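Local structure of CRISPR-associated protein, Cse2 family (Meiothermus ruber, 3WA8) at residues 10-21 with 44-52. The protein probably binds the guide RNA and helps stabilise the R-loop as a Cse2-family (CasB) subunit of a type I-E CRISPR surveillance complex. Residues are numbered along the deposited sequence; the frame is centred on the assembly and turned at random.
Sequences REQAFVRYLRQR and LVEGFLGRI
F48 drives its ring as a knob into the hole formed by R10, A13, F14 and Y17 on helix 10-21, which runs nearly antiparallel (151°) to residues 44-49 of helix 43-49. With CG anti to the backbone N (chi1 -170°), the ring enters the corner where F14 and Y17 meet, completing an aromatic cluster. F14 turns its edge to F48, CD1 over one face, the centroids 5.0 Å apart and the planes at 61°; F48 in turn points its edge at Y17, CD1 over the rim of that face, centroids 5.4 Å apart. Phenylalanine suits this place because it serves one neighbour with its face and the other with its edge. Replacing F48 by alanine is likely to empty the hole, leaving the edge of F14 and the face of Y17 without their ring partner. V45 and L18, branched and apolar, continue the packing beside F14, whose ring also meets Y65 of helix 59-72. Toward one end the branched tip of L44 lays CD1 3.5 Å from Y17 CE2; toward the other, I52, poorly ordered and less certainly placed, sets CD1 over the flat guanidinium of exposed R10. Tyrosine suits the margin: its ring packs on F48 while Y17 OH donates weakly to L44 O (3.3 Å) and accepts weakly from R51 NH2 (3.3 Å). Chiefly apolar packing thus joins helix 10-21 to helix 43-49 and the following loop, beside helix 59-72, with polar bonds a modest supplement.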
loop_
_atom_site.group_PDB
_atom_site.type_symbol
_atom_site.label_atom_id
_atom_site.label_comp_id
_atom_site.label_asym_id
_atom_site.label_seq_id
_atom_site.Cartn_x
_atom_site.Cartn_y
_atom_site.Cartn_z
ATOM N N ARG A 10 12.312 4.310 -7.743
ATOM C CA ARG A 10 12.854 3.169 -7.037
ATOM C C ARG A 10 11.767 2.221 -6.521
ATOM O O ARG A 10 11.973 1.014 -6.465
ATOM C CB ARG A 10 13.757 3.654 -5.908
ATOM C CG ARG A 10 14.438 2.570 -5.115
ATOM C CD ARG A 10 14.899 3.143 -3.793
ATOM N NE ARG A 10 16.217 3.774 -3.876
ATOM C CZ ARG A 10 16.646 4.730 -3.051
ATOM N NH1 ARG A 10 15.850 5.195 -2.087
ATOM N NH2 ARG A 10 17.867 5.236 -3.200
ATOM N N GLU A 11 10.611 2.756 -6.149
ATOM C CA GLU A 11 9.532 1.896 -5.673
ATOM C C GLU A 11 8.851 1.166 -6.825
ATOM O O GLU A 11 8.454 -0.004 -6.679
ATOM C CB GLU A 11 8.499 2.664 -4.857
ATOM C CG GLU A 11 9.042 3.298 -3.618
ATOM C CD GLU A 11 9.673 4.636 -3.886
ATOM O OE1 GLU A 11 9.439 5.178 -4.985
ATOM O OE2 GLU A 11 10.406 5.143 -3.002
ATOM N N GLN A 12 8.696 1.848 -7.958
ATOM C CA GLN A 12 8.274 1.167 -9.171
ATOM C C GLN A 12 9.253 0.047 -9.475
ATOM O O GLN A 12 8.855 -1.084 -9.640
ATOM C CB GLN A 12 8.198 2.119 -10.372
ATOM C CG GLN A 12 7.014 3.045 -10.347
ATOM C CD GLN A 12 6.905 3.928 -11.574
ATOM O OE1 GLN A 12 7.895 4.251 -12.272
ATOM N NE2 GLN A 12 5.679 4.333 -11.848
ATOM N N ALA A 13 10.536 0.358 -9.533
ATOM C CA ALA A 13 11.512 -0.651 -9.872
ATOM C C ALA A 13 11.364 -1.833 -8.926
ATOM O O ALA A 13 11.481 -2.988 -9.335
ATOM C CB ALA A 13 12.894 -0.089 -9.796
ATOM N N PHE A 14 11.075 -1.549 -7.665
ATOM C CA PHE A 14 11.029 -2.599 -6.696
ATOM C C PHE A 14 9.883 -3.553 -7.007
ATOM O O PHE A 14 10.057 -4.786 -7.027
ATOM C CB PHE A 14 10.894 -2.006 -5.298
ATOM C CG PHE A 14 10.716 -3.036 -4.220
ATOM C CD1 PHE A 14 11.751 -3.931 -3.908
ATOM C CD2 PHE A 14 9.509 -3.124 -3.522
ATOM C CE1 PHE A 14 11.580 -4.904 -2.908
ATOM C CE2 PHE A 14 9.338 -4.072 -2.528
ATOM C CZ PHE A 14 10.376 -4.968 -2.215
ATOM N N VAL A 15 8.712 -2.981 -7.248
ATOM C CA VAL A 15 7.521 -3.763 -7.514
ATOM C C VAL A 15 7.667 -4.569 -8.806
ATOM O O VAL A 15 7.407 -5.757 -8.802
ATOM C CB VAL A 15 6.283 -2.846 -7.521
ATOM C CG1 VAL A 15 5.072 -3.528 -8.180
ATOM C CG2 VAL A 15 5.983 -2.407 -6.074
ATOM N N ARG A 16 8.107 -3.945 -9.886
ATOM C CA ARG A 16 8.445 -4.676 -11.099
ATOM C C ARG A 16 9.328 -5.906 -10.815
ATOM O O ARG A 16 9.090 -6.989 -11.349
ATOM C CB ARG A 16 9.129 -3.735 -12.094
ATOM C CG ARG A 16 9.630 -4.365 -13.409
ATOM C CD ARG A 16 9.812 -3.273 -14.516
ATOM N NE ARG A 16 8.841 -2.174 -14.302
ATOM C CZ ARG A 16 8.735 -1.049 -15.023
ATOM N NH1 ARG A 16 9.543 -0.820 -16.068
ATOM N NH2 ARG A 16 7.804 -0.145 -14.684
ATOM N N TYR A 17 10.329 -5.734 -9.960
ATOM C CA TYR A 17 11.311 -6.767 -9.669
ATOM C C TYR A 17 10.636 -7.924 -8.957
ATOM O O TYR A 17 10.863 -9.085 -9.308
ATOM C CB TYR A 17 12.410 -6.120 -8.834
ATOM C CG TYR A 17 13.571 -6.941 -8.300
ATOM C CD1 TYR A 17 14.773 -7.074 -9.003
ATOM C CD2 TYR A 17 13.504 -7.477 -7.017
ATOM C CE1 TYR A 17 15.868 -7.808 -8.439
ATOM C CE2 TYR A 17 14.547 -8.186 -6.446
ATOM C CZ TYR A 17 15.728 -8.363 -7.137
ATOM O OH TYR A 17 16.734 -9.088 -6.480
ATOM N N LEU A 18 9.786 -7.611 -7.975
ATOM C CA LEU A 18 9.026 -8.640 -7.285
ATOM C C LEU A 18 8.160 -9.414 -8.281
ATOM O O LEU A 18 8.099 -10.643 -8.211
ATOM C CB LEU A 18 8.128 -8.060 -6.209
ATOM C CG LEU A 18 8.608 -7.382 -4.932
ATOM C CD1 LEU A 18 7.427 -6.670 -4.287
ATOM C CD2 LEU A 18 9.115 -8.356 -3.946
ATOM N N ARG A 19 7.499 -8.708 -9.203
ATOM C CA ARG A 19 6.644 -9.357 -10.202
ATOM C C ARG A 19 7.419 -10.278 -11.122
ATOM O O ARG A 19 6.939 -11.345 -11.528
ATOM C CB ARG A 19 5.963 -8.321 -11.077
ATOM C CG ARG A 19 5.095 -7.386 -10.321
ATOM C CD ARG A 19 4.021 -6.859 -11.192
ATOM N NE ARG A 19 2.962 -6.304 -10.358
ATOM C CZ ARG A 19 2.627 -5.022 -10.342
ATOM N NH1 ARG A 19 3.261 -4.159 -11.110
ATOM N NH2 ARG A 19 1.653 -4.613 -9.571
ATOM N N GLN A 20 8.617 -9.851 -11.483
ATOM C CA GLN A 20 9.341 -10.553 -12.503
ATOM C C GLN A 20 10.140 -11.687 -11.926
ATOM O O GLN A 20 10.337 -12.664 -12.601
ATOM C CB GLN A 20 10.244 -9.607 -13.266
ATOM C CG GLN A 20 9.494 -8.561 -14.052
ATOM C CD GLN A 20 10.430 -7.804 -14.980
ATOM O OE1 GLN A 20 11.634 -8.085 -14.993
ATOM N NE2 GLN A 20 9.896 -6.850 -15.765
ATOM N N ARG A 21 10.593 -11.577 -10.682
ATOM C CA ARG A 21 11.609 -12.512 -10.199
ATOM C C ARG A 21 11.196 -13.406 -9.047
ATOM O O ARG A 21 11.834 -14.413 -8.832
ATOM C CB ARG A 21 12.913 -11.801 -9.835
ATOM C CG ARG A 21 13.604 -11.103 -10.971
ATOM C CD ARG A 21 14.840 -11.894 -11.500
ATOM N NE ARG A 21 15.568 -11.112 -12.514
ATOM C CZ ARG A 21 16.113 -9.909 -12.288
ATOM N NH1 ARG A 21 16.037 -9.350 -11.078
ATOM N NH2 ARG A 21 16.733 -9.257 -13.262
ATOM N N LEU A 44 15.891 -12.180 -2.158
ATOM C CA LEU A 44 15.331 -11.274 -3.154
ATOM C C LEU A 44 15.215 -9.803 -2.696
ATOM O O LEU A 44 15.749 -8.877 -3.342
ATOM C CB LEU A 44 13.949 -11.775 -3.572
ATOM C CG LEU A 44 13.508 -11.270 -4.946
ATOM C CD1 LEU A 44 14.563 -11.626 -6.028
ATOM C CD2 LEU A 44 12.142 -11.821 -5.308
ATOM N N VAL A 45 14.519 -9.600 -1.583
ATOM C CA VAL A 45 14.284 -8.265 -1.040
ATOM C C VAL A 45 15.568 -7.674 -0.514
ATOM O O VAL A 45 15.910 -6.542 -0.867
ATOM C CB VAL A 45 13.263 -8.330 0.078
ATOM C CG1 VAL A 45 13.208 -7.019 0.827
ATOM C CG2 VAL A 45 11.896 -8.742 -0.501
ATOM N N GLU A 46 16.286 -8.459 0.294
ATOM C CA GLU A 46 17.587 -8.072 0.834
ATOM C C GLU A 46 18.543 -7.598 -0.259
ATOM O O GLU A 46 19.258 -6.598 -0.095
ATOM C CB GLU A 46 18.216 -9.244 1.570
ATOM C CG GLU A 46 17.509 -9.622 2.842
ATOM C CD GLU A 46 17.530 -8.526 3.869
ATOM O OE1 GLU A 46 18.528 -7.782 3.907
ATOM O OE2 GLU A 46 16.558 -8.405 4.641
ATOM N N GLY A 47 18.552 -8.341 -1.360
ATOM C CA GLY A 47 19.306 -7.984 -2.528
ATOM C C GLY A 47 18.964 -6.586 -2.977
ATOM O O GLY A 47 19.859 -5.770 -3.249
ATOM N N PHE A 48 17.667 -6.296 -3.051
ATOM C CA PHE A 48 17.237 -5.020 -3.601
ATOM C C PHE A 48 17.612 -3.911 -2.640
ATOM O O PHE A 48 18.179 -2.897 -3.055
ATOM C CB PHE A 48 15.749 -5.038 -3.904
ATOM C CG PHE A 48 15.276 -3.856 -4.675
ATOM C CD1 PHE A 48 15.177 -3.908 -6.059
ATOM C CD2 PHE A 48 14.908 -2.685 -4.023
ATOM C CE1 PHE A 48 14.735 -2.812 -6.793
ATOM C CE2 PHE A 48 14.466 -1.568 -4.752
ATOM C CZ PHE A 48 14.380 -1.639 -6.140
ATOM N N LEU A 49 17.347 -4.124 -1.350
ATOM C CA LEU A 49 17.703 -3.130 -0.328
ATOM C C LEU A 49 19.207 -2.939 -0.228
ATOM O O LEU A 49 19.676 -1.843 0.033
ATOM C CB LEU A 49 17.161 -3.510 1.044
ATOM C CG LEU A 49 15.662 -3.720 1.238
ATOM C CD1 LEU A 49 15.393 -4.451 2.517
ATOM C CD2 LEU A 49 14.966 -2.386 1.242
ATOM N N GLY A 50 19.955 -4.015 -0.432
ATOM C CA GLY A 50 21.402 -3.969 -0.350
ATOM C C GLY A 50 22.047 -3.251 -1.520
ATOM O O GLY A 50 23.264 -3.071 -1.551
ATOM N N ARG A 51 21.237 -2.841 -2.487
ATOM C CA ARG A 51 21.759 -2.139 -3.643
ATOM C C ARG A 51 21.479 -0.638 -3.610
ATOM O O ARG A 51 21.734 0.073 -4.581
ATOM C CB ARG A 51 21.280 -2.797 -4.944
ATOM C CG ARG A 51 22.122 -4.028 -5.351
ATOM C CD ARG A 51 21.764 -4.566 -6.741
ATOM N NE ARG A 51 20.338 -4.911 -6.855
ATOM C CZ ARG A 51 19.814 -6.096 -6.532
ATOM N NH1 ARG A 51 20.588 -7.081 -6.074
ATOM N NH2 ARG A 51 18.509 -6.304 -6.669
ATOM N N ILE A 52 20.996 -0.149 -2.472
ATOM C CA ILE A 52 20.743 1.290 -2.295
ATOM C C ILE A 52 21.124 1.817 -0.912
ATOM O O ILE A 52 21.950 2.719 -0.809
ATOM C CB ILE A 52 19.262 1.690 -2.614
ATOM C CG1 ILE A 52 18.293 0.544 -2.292
ATOM C CG2 ILE A 52 19.136 2.150 -4.076
ATOM C CD1 ILE A 52 16.900 1.003 -1.952
#